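Putative uncharacterized protein (Thermotoga maritima, PDB 3CNL) binds GTP, probably hydrolyses it, and is probably required for a late step in assembly of the 50S ribosomal subunit. Local coordinates at residues Glu199-Phe202 with Ser203-Phe206; Phe206-Phe209 with Ala210-Gly214. All coordinates share one frame; numbering follows the deposited sequence.

Contact 1: Glu199-Phe202 with Ser203-Phe206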
loop_
_atom_site.group_PDB
_atom_site.type_symbol
_atom_site.label_atom_id
_atom_site.label_comp_id
_atom_site.label_asym_id
_atom_site.label_seq_id
_atom_site.Cartn_x
_atom_site.Cartn_y
_atom_site.Cartn_z
ATOM N N GLU A 199 21.170 10.228 9.413
ATOM C CA GLU A 199 21.672 11.373 8.713
ATOM C C GLU A 199 22.870 10.750 8.030
ATOM O O GLU A 199 23.679 10.092 8.687
ATOM C CB GLU A 199 22.086 12.495 9.683
ATOM C CG GLU A 199 20.902 13.245 10.307
ATOM C CD GLU A 199 21.303 14.250 11.388
ATOM O OE1 GLU A 199 22.510 14.566 11.528
ATOM O OE2 GLU A 199 20.394 14.725 12.107
ATOM N N SER A 200 22.907 10.860 6.704
ATOM C CA SER A 200 24.047 10.494 5.853
ATOM C C SER A 200 23.694 11.063 4.476
ATOM O O SER A 200 22.518 11.253 4.194
ATOM C CB SER A 200 24.230 8.973 5.776
ATOM O OG SER A 200 23.194 8.368 4.999
ATOM N N SER A 201 24.671 11.329 3.613
ATOM C CA SER A 201 24.302 11.778 2.268
ATOM C C SER A 201 23.748 10.601 1.440
ATOM O O SER A 201 24.092 9.442 1.667
ATOM C CB SER A 201 25.447 12.498 1.554
ATOM O OG SER A 201 26.198 11.617 0.738
ATOM N N PHE A 202 22.860 10.925 0.513
ATOM C CA PHE A 202 22.292 9.973 -0.435
ATOM C C PHE A 202 23.389 9.190 -1.162
ATOM O O PHE A 202 23.384 7.953 -1.186
ATOM C CB PHE A 202 21.409 10.749 -1.433
ATOM C CG PHE A 202 20.890 9.922 -2.564
ATOM C CD1 PHE A 202 19.698 9.222 -2.434
ATOM C CD2 PHE A 202 21.597 9.836 -3.766
ATOM C CE1 PHE A 202 19.208 8.453 -3.484
ATOM C CE2 PHE A 202 21.130 9.055 -4.814
ATOM C CZ PHE A 202 19.922 8.365 -4.680
ATOM N N SER A 203 24.327 9.924 -1.748
ATOM C CA SER A 203 25.430 9.344 -2.502
ATOM C C SER A 203 26.275 8.378 -1.683
ATOM O O SER A 203 26.582 7.276 -2.152
ATOM C CB SER A 203 26.299 10.456 -3.114
ATOM O OG SER A 203 25.574 11.061 -4.177
ATOM N N GLU A 204 26.627 8.768 -0.459
ATOM C CA GLU A 204 27.413 7.906 0.417
ATOM C C GLU A 204 26.648 6.665 0.861
ATOM O O GLU A 204 27.226 5.575 0.952
ATOM C CB GLU A 204 27.837 8.660 1.666
ATOM C CG GLU A 204 28.943 9.709 1.471
ATOM C CD GLU A 204 29.194 10.517 2.735
ATOM O OE1 GLU A 204 29.027 9.968 3.845
ATOM O OE2 GLU A 204 29.555 11.716 2.627
ATOM N N PHE A 205 25.363 6.837 1.186
ATOM C CA PHE A 205 24.554 5.715 1.642
ATOM C C PHE A 205 24.478 4.612 0.585
ATOM O O PHE A 205 24.668 3.431 0.901
ATOM C CB PHE A 205 23.136 6.166 2.043
ATOM C CG PHE A 205 22.288 5.043 2.559
ATOM C CD1 PHE A 205 22.292 4.723 3.913
ATOM C CD2 PHE A 205 21.520 4.264 1.682
ATOM C CE1 PHE A 205 21.508 3.651 4.390
ATOM C CE2 PHE A 205 20.759 3.202 2.147
ATOM C CZ PHE A 205 20.749 2.898 3.513
ATOM N N PHE A 206 24.220 4.990 -0.656
ATOM C CA PHE A 206 24.035 4.012 -1.737
ATOM C C PHE A 206 25.300 3.431 -2.340
ATOM O O PHE A 206 25.275 2.333 -2.889
ATOM C CB PHE A 206 23.084 4.561 -2.792
ATOM C CG PHE A 206 21.669 4.613 -2.294
ATOM C CD1 PHE A 206 20.924 3.439 -2.204
ATOM C CD2 PHE A 206 21.131 5.804 -1.811
ATOM C CE1 PHE A 206 19.637 3.453 -1.690
ATOM C CE2 PHE A 206 19.826 5.835 -1.296
ATOM C CZ PHE A 206 19.083 4.663 -1.246
#
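The Phe202 ring takes Phe206 CD2 over one face, toward its own rim, one helical turn further on. Phe206 CD2 and CE2 are the atoms that meet it, and the closest pair is Phe202 CE1 to Phe206 CE2 at 3.5 Å. The two planes are inclined at 50°, so the rings meet obliquely. The first torsions differ: Phe202 CG is anti to its backbone N (chi1 173°), whereas Phe206 CG is anti to its carbonyl carbon (chi1 -71°). With these settings the rings lean together across the turn. Phe206 CD2 also sits 3.2 Å from Phe202 O, which lies at the edge of the Phe206 ring.

The turn is the start of helix 202-212, and Ser201 is its N-cap. Ser201 OG accepts from Glu204 N at 3.1 Å, in a nearly straight bond. That satisfies an amide of the first turn, which has no helical carbonyl before it. Glu204 CG packs against the same hydroxyl oxygen at 3.4 Å. Two i to i+4 backbone bonds follow, from Phe205 N to Ser201 O and from Phe206 N to Phe202 O. Ser200 OG lies 3.7 Å from Phe205 CB. Phe189 of helix 182-196 and Leu228 of helix 224-236 both touch Phe202, which joins the new turn to the two neighbouring helices.

Contact 2: Phe206-Phe209 with Ala210-Gly214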
loop_
_atom_site.group_PDB
_atom_site.type_symbol
_atom_site.label_atom_id
_atom_site.label_comp_id
_atom_site.label_asym_id
_atom_site.label_seq_id
_atom_site.Cartn_x
_atom_site.Cartn_y
_atom_site.Cartn_z
ATOM N N PHE A 206 24.220 4.990 -0.656
ATOM C CA PHE A 206 24.035 4.012 -1.737
ATOM C C PHE A 206 25.300 3.431 -2.340
ATOM O O PHE A 206 25.275 2.333 -2.889
ATOM C CB PHE A 206 23.084 4.561 -2.792
ATOM C CG PHE A 206 21.669 4.613 -2.294
ATOM C CD1 PHE A 206 20.924 3.439 -2.204
ATOM C CD2 PHE A 206 21.131 5.804 -1.811
ATOM C CE1 PHE A 206 19.637 3.453 -1.690
ATOM C CE2 PHE A 206 19.826 5.835 -1.296
ATOM C CZ PHE A 206 19.083 4.663 -1.246
ATOM N N GLU A 207 26.414 4.145 -2.219
ATOM C CA GLU A 207 27.706 3.540 -2.555
ATOM C C GLU A 207 28.014 2.466 -1.505
ATOM O O GLU A 207 28.360 1.333 -1.841
ATOM C CB GLU A 207 28.803 4.614 -2.644
ATOM C CG GLU A 207 29.946 4.278 -3.611
ATOM C CD GLU A 207 31.213 3.901 -2.889
ATOM O OE1 GLU A 207 32.231 3.571 -3.554
ATOM O OE2 GLU A 207 31.194 3.946 -1.639
ATOM N N ASP A 208 27.842 2.801 -0.234
ATOM C CA ASP A 208 28.043 1.826 0.835
ATOM C C ASP A 208 27.115 0.590 0.766
ATOM O O ASP A 208 27.571 -0.536 0.976
ATOM C CB ASP A 208 27.916 2.488 2.192
ATOM C CG ASP A 208 27.960 1.491 3.314
ATOM O OD1 ASP A 208 28.995 0.820 3.460
ATOM O OD2 ASP A 208 26.957 1.366 4.046
ATOM N N PHE A 209 25.830 0.810 0.487
ATOM C CA PHE A 209 24.850 -0.268 0.334
ATOM C C PHE A 209 25.249 -1.213 -0.783
ATOM O O PHE A 209 25.111 -2.439 -0.642
ATOM C CB PHE A 209 23.454 0.302 0.012
ATOM C CG PHE A 209 22.346 -0.733 0.042
ATOM C CD1 PHE A 209 21.687 -1.028 1.231
ATOM C CD2 PHE A 209 21.983 -1.420 -1.113
ATOM C CE1 PHE A 209 20.662 -1.985 1.276
ATOM C CE2 PHE A 209 20.957 -2.380 -1.083
ATOM C CZ PHE A 209 20.299 -2.654 0.121
ATOM N N ALA A 210 25.697 -0.627 -1.896
ATOM C CA ALA A 210 26.060 -1.340 -3.114
ATOM C C ALA A 210 27.289 -2.225 -2.899
ATOM O O ALA A 210 27.421 -3.285 -3.520
ATOM C CB ALA A 210 26.315 -0.360 -4.254
ATOM N N ARG A 211 28.180 -1.758 -2.029
ATOM C CA ARG A 211 29.338 -2.512 -1.601
ATOM C C ARG A 211 28.947 -3.599 -0.596
ATOM O O ARG A 211 29.284 -4.755 -0.803
ATOM C CB ARG A 211 30.396 -1.571 -1.003
ATOM C CG ARG A 211 31.159 -0.724 -2.024
ATOM C CD ARG A 211 32.293 0.028 -1.319
ATOM N NE ARG A 211 32.973 0.986 -2.191
ATOM C CZ ARG A 211 33.958 0.678 -3.044
ATOM N NH1 ARG A 211 34.394 -0.573 -3.161
ATOM N NH2 ARG A 211 34.503 1.624 -3.795
ATOM N N LYS A 212 28.228 -3.242 0.471
ATOM C CA LYS A 212 27.850 -4.216 1.511
ATOM C C LYS A 212 27.034 -5.394 0.965
ATOM O O LYS A 212 26.917 -6.436 1.646
ATOM C CB LYS A 212 27.093 -3.551 2.673
ATOM C CG LYS A 212 27.917 -2.626 3.570
ATOM C CD LYS A 212 28.916 -3.386 4.438
ATOM C CE LYS A 212 30.352 -3.163 3.986
ATOM N NZ LYS A 212 30.858 -1.858 4.499
ATOM N N ARG A 213 26.502 -5.224 -0.258
ATOM C CA ARG A 213 25.616 -6.195 -0.927
ATOM C C ARG A 213 26.197 -6.808 -2.192
ATOM O O ARG A 213 25.504 -7.562 -2.882
ATOM C CB ARG A 213 24.258 -5.566 -1.289
ATOM C CG ARG A 213 23.454 -5.081 -0.111
ATOM C CD ARG A 213 23.322 -6.143 0.965
ATOM N NE ARG A 213 22.485 -5.665 2.060
ATOM C CZ ARG A 213 21.158 -5.758 2.078
ATOM N NH1 ARG A 213 20.511 -6.326 1.072
ATOM N NH2 ARG A 213 20.481 -5.279 3.110
ATOM N N GLY A 214 27.450 -6.479 -2.499
ATOM C CA GLY A 214 28.166 -7.037 -3.649
ATOM C C GLY A 214 27.662 -6.626 -5.014
ATOM O O GLY A 214 27.750 -7.388 -5.987
#
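Phe209 meets Arg213 one turn later, where helix 202-212 ends. Arg213 CG stands over one face of the Phe209 ring, offset toward the rim. It makes a CH-pi contact, 4.0 Å from the ring centroid. Arg213 is bent at chi2 (-51°), which brings its guanidinium back to the ring's outer end. Phe209 CZ lies over the centre of that guanidinium, 3.8 Å from Arg213 CZ, with the two planes 40° apart. Arg213 NH1 makes a salt bridge to Glu234 of helix 224-236, whose side chain also touches Phe209.

Ala210 N donates to Phe206 O, with the donor well above the carbonyl plane. Ala210 CB packs 3.2 Å from the same oxygen, and Ala227 touches its side chain from helix 224-236.

Glu207 and Arg211 form an i to i+4 salt bridge. Arg211 NE and NH2 both reach Glu207 OE1, each at 3.0 Å and from the same face of the carboxylate. The carboxylate and guanidinium planes are 70° apart, and neither bond is straight. A glutamine here would remove the negative charge and would probably leave the Arg211 guanidinium without its ionic mate, more able to swing away.

Asp208 and Lys212 repeat the spacing more loosely: Lys212 NZ to Asp208 OD1 is a weak bond of 3.4 Å. Their backbones are joined more firmly, by Lys212 N to Asp208 O at 2.8 Å. Gly214, with positive phi, closes the helix in a Schellman motif, its N donating to Arg211 O.

The three basic residues lie at the C-terminal end of the helix or just beyond it, where the helix dipole would be expected to welcome positive charge, and each has an acidic partner.

Contacts 1 and 2 are successive parts of helix 202-212, with centres 11 Å apart. Contact 1 holds the N-terminal cap, contact 2 the C-terminal Schellman turn. They share Phe206: its ring serves contact 1, while its carbonyl serves contact 2. That ring also meets Phe231 and Phe189 edge-to-face, so helices 182-196 and 224-236 both reach it. The aromatic side of contact 1 faces both of these helices; in contact 2 Phe209 and Ala210 continue it onto helix 224-236, and salt bridges are added. The centres lie about 26 and 27 Å from the centre of the chain, in a helical region away from the nucleotide pocket formed by residues such as Asn54, Lys112 and Ser113.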